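Side-chain contacts in alkylhydroperoxidase AhpD core (PDB 2OUW), which probably acts as an alkylhydroperoxidase of the AhpD type, an all-helical oxidoreductase of the carboxymuconolactone decarboxylase family whose paired cysteines form a disulfide here: residues B[71-76]-B[98-103]; B[28-33]-B[51-56]. One frame throughout, in Å; residues are numbered along the deposited sequence.

Two contacts of one all-helical chain border a site, probably a pocket, where small molecules bind in the crystal. Interaction 2 joins the end of helix 17-30 to helix 46-60; interaction 1, later in the chain, sets helix 68-81 against the turn that follows helix 85-97. Their centres lie about 18 Å apart and their nearest atoms about 5 Å. An acetic acid (chain I), probably from the crystallisation liquor, lies between them: Arg-30 of interaction 2 holds it, and its methyl is about 3 Å (nearest atoms) from Lys-98 NZ of interaction 1. Lys-98 meets Glu-72, which is hydrogen-bonded to His-91, one helical turn along the chain from Cys-87. Both contacts touch the second subunit.

Interaction 1. Residues B[71-76]-B[98-103]; sequences REMIYL and KGMTPA
Glu-72 and Lys-98 meet beside what is probably the redox site of the AhpD fold: the glutamate is hydrogen-bonded through OE1 to His-91, on helix 85-97, one turn after Cys-87 of the Cys-84–Cys-87 disulfide. Its other oxygen, Glu-72 OE2, receives Lys-98 NZ at 2.8 Å in a salt bridge. The ammonium group arrives on the anti side of that oxygen and lies 16° out of the carboxylate plane. A bend at the second torsion of Glu-72 (chi2 -54°) swings the carboxylate toward it. The lysine end also lies against the glutamate's methylene, with Glu-72 CG to Lys-98 NZ at 3.3 Å. Extended beyond CG, the lysine crosses the glutamate at about a right angle, and Lys-98 CD rests 3.6 Å from Glu-72 CG.

A looser apolar contact lies farther along the turn, where Met-73 CG and Met-100 SE, both residues being selenomethionines, are 4.5 Å apart. Met-100 is delivered there by a Schellman motif ending helix 85-97, with Gly-99 at positive phi as its C-prime residue. Val-108 and His-105 of helix 102-125 continue this packing.

The two oxygens of Glu-72 thus have separate partners, which should fix the rotation of the carboxylate. The Glu, Cys-x-x-Cys and His spacing resembles the proton-relay set of AhpD relatives; Lys-98 could then act as a second-shell partner of Glu-72.

Interaction 2. Residues B[28-33]-B[51-56]; sequences ATRGSD and RTWEQV. With ACY (acetic acid), chain I; ACY (acetic acid), chain H.
The unusual feature here is that Arg-30 meets helix 46-60 partly through a small guest: an acetic acid molecule (chain I), probably from the crystallisation liquor, lies beside Arg-30, Trp-53 and Val-56. Arg-30 holds it with two bonds from one edge of the guanidinium. The straighter one runs 3.0 Å from Arg-30 NE to acetic acid O, with an N-H...O angle of 166°. The other, from Arg-30 NH2 to acetic acid OXT, is 3.1 Å long and more bent (146°). The same OXT sits 3.4 Å from Val-56 CG1, and the acetic acid O comes 4.0 Å from Trp-53 CH2, near the plane of the indole. Arg-30 NH2 also bonds to an unidentified ligand, so this nitrogen is shared between two guests, and it lies 4.2 Å from Trp-53 CZ3, at the ring edge.

The closer direct contact is made by Thr-29 and Trp-53, whose side chains approach from opposite directions. Trp-53 carries its ring away from the backbone N (chi1 172°), which turns the benzo edge to the threonine. Thr-29 OG1 lies 3.5 Å from Trp-53 CZ2 at that edge, and the methyl Thr-29 CG2 lies 3.9 Å from Trp-53 CH2. Neither polar end depends on the other: Thr-29 OG1 bonds to Lys-57 NZ and to the backbone O of Asp-25, one helical turn back, whereas Trp-53 NE1 bonds to the side-chain OD2 of Asp-25. That OD2 bond should limit how far the indole can swing.

Trp-39 of helix 37-42 meets Trp-53 edge-to-face and also touches Arg-30 and Val-56. What results is the C-terminal end of helix 17-30, closed by Gly-31 at positive phi, packed against the Trp-53 edge of helix 46-60, with Arg-30 and Val-56 beside a site that holds acetic acid in the crystal and may mark a pocket.

Interaction 1. Residues B[71-76]-B[98-103]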
# COMPACT_ATOMS: atom_id res chain seq x y z
N ARG B 71 1.07 6.55 -21.84
CA ARG B 71 0.03 5.81 -21.09
C ARG B 71 0.54 4.54 -20.46
O ARG B 71 0.19 4.24 -19.33
CB ARG B 71 -1.13 5.44 -21.99
CG ARG B 71 -1.81 6.62 -22.63
CD ARG B 71 -2.84 6.12 -23.63
NE ARG B 71 -3.36 7.23 -24.41
CZ ARG B 71 -4.20 7.08 -25.42
NH1 ARG B 71 -4.61 5.88 -25.76
NH2 ARG B 71 -4.64 8.14 -26.07
N GLU B 72 1.36 3.78 -21.19
CA GLU B 72 1.94 2.56 -20.63
C GLU B 72 2.94 2.85 -19.52
O GLU B 72 3.06 2.07 -18.57
CB GLU B 72 2.62 1.70 -21.69
CG GLU B 72 1.72 0.73 -22.42
CD GLU B 72 0.93 -0.22 -21.53
OE1 GLU B 72 1.37 -0.58 -20.42
OE2 GLU B 72 -0.16 -0.61 -21.98
N MSE B 73 3.68 3.95 -19.62
CA MSE B 73 4.68 4.24 -18.59
C MSE B 73 3.98 4.64 -17.30
O MSE B 73 4.38 4.25 -16.21
CB MSE B 73 5.63 5.33 -19.07
CG MSE B 73 6.45 4.88 -20.27
SE MSE B 73 7.77 6.17 -20.87
CE MSE B 73 6.99 7.85 -20.28
N ILE B 74 2.89 5.39 -17.42
CA ILE B 74 2.10 5.72 -16.26
C ILE B 74 1.54 4.42 -15.65
O ILE B 74 1.64 4.20 -14.43
CB ILE B 74 0.97 6.67 -16.59
CG1 ILE B 74 1.51 8.06 -16.92
CG2 ILE B 74 0.02 6.79 -15.42
CD1 ILE B 74 0.49 8.96 -17.63
N TYR B 75 0.99 3.55 -16.49
CA TYR B 75 0.43 2.26 -16.03
C TYR B 75 1.47 1.42 -15.31
O TYR B 75 1.18 0.76 -14.30
CB TYR B 75 -0.13 1.47 -17.21
CG TYR B 75 -1.41 0.68 -16.97
CD1 TYR B 75 -1.43 -0.44 -16.14
CD2 TYR B 75 -2.59 1.01 -17.61
CE1 TYR B 75 -2.60 -1.19 -15.97
CE2 TYR B 75 -3.75 0.27 -17.44
CZ TYR B 75 -3.75 -0.83 -16.62
OH TYR B 75 -4.90 -1.57 -16.44
N LEU B 76 2.69 1.45 -15.82
CA LEU B 76 3.78 0.72 -15.22
C LEU B 76 4.16 1.29 -13.88
O LEU B 76 4.40 0.54 -12.92
CB LEU B 76 4.97 0.68 -16.17
CG LEU B 76 6.31 0.19 -15.62
CD1 LEU B 76 6.19 -1.25 -15.12
CD2 LEU B 76 7.36 0.32 -16.69
N LYS B 98 5.59 -0.62 -27.15
CA LYS B 98 5.24 0.70 -27.66
C LYS B 98 6.45 1.65 -27.87
O LYS B 98 6.27 2.86 -28.03
CB LYS B 98 4.09 1.30 -26.83
CG LYS B 98 2.74 0.53 -27.08
CD LYS B 98 1.68 0.75 -25.97
CE LYS B 98 0.67 -0.45 -25.80
NZ LYS B 98 -0.42 -0.23 -24.72
N GLY B 99 7.66 1.11 -27.91
CA GLY B 99 8.87 1.89 -28.24
C GLY B 99 9.77 2.36 -27.10
O GLY B 99 10.75 3.07 -27.34
N MSE B 100 9.47 1.98 -25.86
CA MSE B 100 10.31 2.39 -24.73
C MSE B 100 11.75 1.94 -24.94
O MSE B 100 12.01 0.76 -25.18
CB MSE B 100 9.78 1.84 -23.41
CG MSE B 100 10.49 2.45 -22.20
SE MSE B 100 9.75 1.90 -20.55
CE MSE B 100 10.25 0.02 -20.85
N THR B 101 12.65 2.92 -24.93
CA THR B 101 14.08 2.71 -25.02
C THR B 101 14.66 2.39 -23.63
O THR B 101 14.02 2.66 -22.60
CB THR B 101 14.79 3.98 -25.56
OG1 THR B 101 14.63 5.07 -24.65
CG2 THR B 101 14.25 4.36 -26.95
N PRO B 102 15.86 1.78 -23.59
CA PRO B 102 16.62 1.65 -22.35
C PRO B 102 16.75 2.94 -21.55
O PRO B 102 16.52 2.94 -20.34
CB PRO B 102 18.00 1.19 -22.83
CG PRO B 102 17.70 0.40 -24.04
CD PRO B 102 16.54 1.11 -24.71
N ALA B 103 17.13 4.02 -22.23
CA ALA B 103 17.21 5.34 -21.60
C ALA B 103 15.88 5.76 -20.95
O ALA B 103 15.86 6.26 -19.82
CB ALA B 103 17.63 6.34 -22.62

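Interaction 2. Residues B[28-33]-B[51-56]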
# COMPACT_ATOMS: atom_id res chain seq x y z
N ALA B 28 -7.53 -8.56 -32.38
CA ALA B 28 -7.69 -7.65 -33.53
C ALA B 28 -7.14 -6.29 -33.17
O ALA B 28 -6.53 -5.65 -33.99
CB ALA B 28 -9.18 -7.55 -33.94
N THR B 29 -7.37 -5.88 -31.93
CA THR B 29 -6.98 -4.57 -31.43
C THR B 29 -5.47 -4.47 -31.30
O THR B 29 -4.87 -3.50 -31.76
CB THR B 29 -7.61 -4.31 -30.06
OG1 THR B 29 -9.03 -4.27 -30.18
CG2 THR B 29 -7.12 -3.02 -29.45
N ARG B 30 -4.87 -5.49 -30.70
CA ARG B 30 -3.44 -5.51 -30.43
C ARG B 30 -2.60 -5.93 -31.62
O ARG B 30 -1.40 -5.72 -31.63
CB ARG B 30 -3.15 -6.45 -29.25
CG ARG B 30 -3.68 -5.89 -27.97
CD ARG B 30 -3.20 -6.67 -26.77
NE ARG B 30 -3.66 -5.98 -25.56
CZ ARG B 30 -3.53 -6.44 -24.32
NH1 ARG B 30 -2.99 -7.62 -24.08
NH2 ARG B 30 -3.99 -5.72 -23.30
N GLY B 31 -3.21 -6.54 -32.62
CA GLY B 31 -2.47 -6.92 -33.82
C GLY B 31 -1.58 -8.14 -33.61
O GLY B 31 -0.57 -8.32 -34.29
N SER B 32 -2.00 -8.99 -32.70
CA SER B 32 -1.24 -10.17 -32.35
C SER B 32 -2.21 -11.24 -31.90
O SER B 32 -3.22 -10.91 -31.30
CB SER B 32 -0.30 -9.80 -31.21
OG SER B 32 0.17 -10.95 -30.57
N ASP B 33 -1.90 -12.51 -32.17
CA ASP B 33 -2.71 -13.62 -31.67
C ASP B 33 -2.44 -13.96 -30.18
O ASP B 33 -3.20 -14.68 -29.56
CB ASP B 33 -2.55 -14.87 -32.56
CG ASP B 33 -3.42 -14.81 -33.83
N ARG B 51 -16.32 -6.05 -19.18
CA ARG B 51 -16.21 -4.73 -18.53
C ARG B 51 -14.75 -4.24 -18.45
O ARG B 51 -14.46 -3.06 -18.55
CB ARG B 51 -16.76 -4.76 -17.10
CG ARG B 51 -18.24 -4.64 -16.96
CD ARG B 51 -18.63 -4.16 -15.57
NE ARG B 51 -18.10 -4.99 -14.49
CZ ARG B 51 -18.61 -6.17 -14.11
NH1 ARG B 51 -19.68 -6.70 -14.70
NH2 ARG B 51 -18.03 -6.82 -13.10
N THR B 52 -13.85 -5.17 -18.17
CA THR B 52 -12.46 -4.83 -17.99
C THR B 52 -11.85 -4.51 -19.36
O THR B 52 -11.22 -3.46 -19.55
CB THR B 52 -11.69 -5.98 -17.33
OG1 THR B 52 -12.36 -6.42 -16.14
CG2 THR B 52 -10.27 -5.52 -17.00
N TRP B 53 -12.05 -5.41 -20.31
CA TRP B 53 -11.55 -5.17 -21.64
C TRP B 53 -12.10 -3.88 -22.24
O TRP B 53 -11.33 -3.13 -22.84
CB TRP B 53 -11.82 -6.32 -22.58
CG TRP B 53 -11.48 -6.00 -23.99
CD1 TRP B 53 -12.34 -6.00 -25.03
CD2 TRP B 53 -10.21 -5.59 -24.52
NE1 TRP B 53 -11.68 -5.66 -26.18
CE2 TRP B 53 -10.37 -5.40 -25.90
CE3 TRP B 53 -8.94 -5.39 -23.96
CZ2 TRP B 53 -9.33 -5.01 -26.73
CZ3 TRP B 53 -7.90 -5.03 -24.77
CH2 TRP B 53 -8.11 -4.83 -26.16
N GLU B 54 -13.39 -3.60 -22.07
CA GLU B 54 -13.94 -2.38 -22.66
C GLU B 54 -13.26 -1.12 -22.09
O GLU B 54 -12.98 -0.17 -22.84
CB GLU B 54 -15.47 -2.30 -22.53
CG GLU B 54 -16.28 -3.28 -23.45
CD GLU B 54 -15.96 -3.20 -24.97
OE1 GLU B 54 -15.77 -2.07 -25.48
OE2 GLU B 54 -15.93 -4.26 -25.65
N GLN B 55 -12.99 -1.12 -20.78
CA GLN B 55 -12.24 -0.02 -20.17
C GLN B 55 -10.84 0.11 -20.74
O GLN B 55 -10.40 1.21 -21.09
CB GLN B 55 -12.10 -0.20 -18.67
CG GLN B 55 -13.27 0.29 -17.91
CD GLN B 55 -13.13 -0.04 -16.45
OE1 GLN B 55 -12.64 0.80 -15.66
NE2 GLN B 55 -13.53 -1.27 -16.07
N VAL B 56 -10.14 -1.01 -20.80
CA VAL B 56 -8.76 -1.01 -21.26
C VAL B 56 -8.71 -0.46 -22.69
O VAL B 56 -7.90 0.43 -23.01
CB VAL B 56 -8.17 -2.42 -21.15
CG1 VAL B 56 -6.88 -2.55 -21.90
CG2 VAL B 56 -7.99 -2.76 -19.68
C ACY I . -3.96 -2.50 -25.05
O ACY I . -4.51 -3.15 -25.97
OXT ACY I . -4.11 -2.69 -23.83
CH3 ACY I . -3.05 -1.37 -25.41
C ACY H . -20.10 -9.57 -12.08
O ACY H . -20.60 -8.47 -11.75
OXT ACY H . -20.63 -10.36 -12.89
CH3 ACY H . -18.80 -9.98 -11.47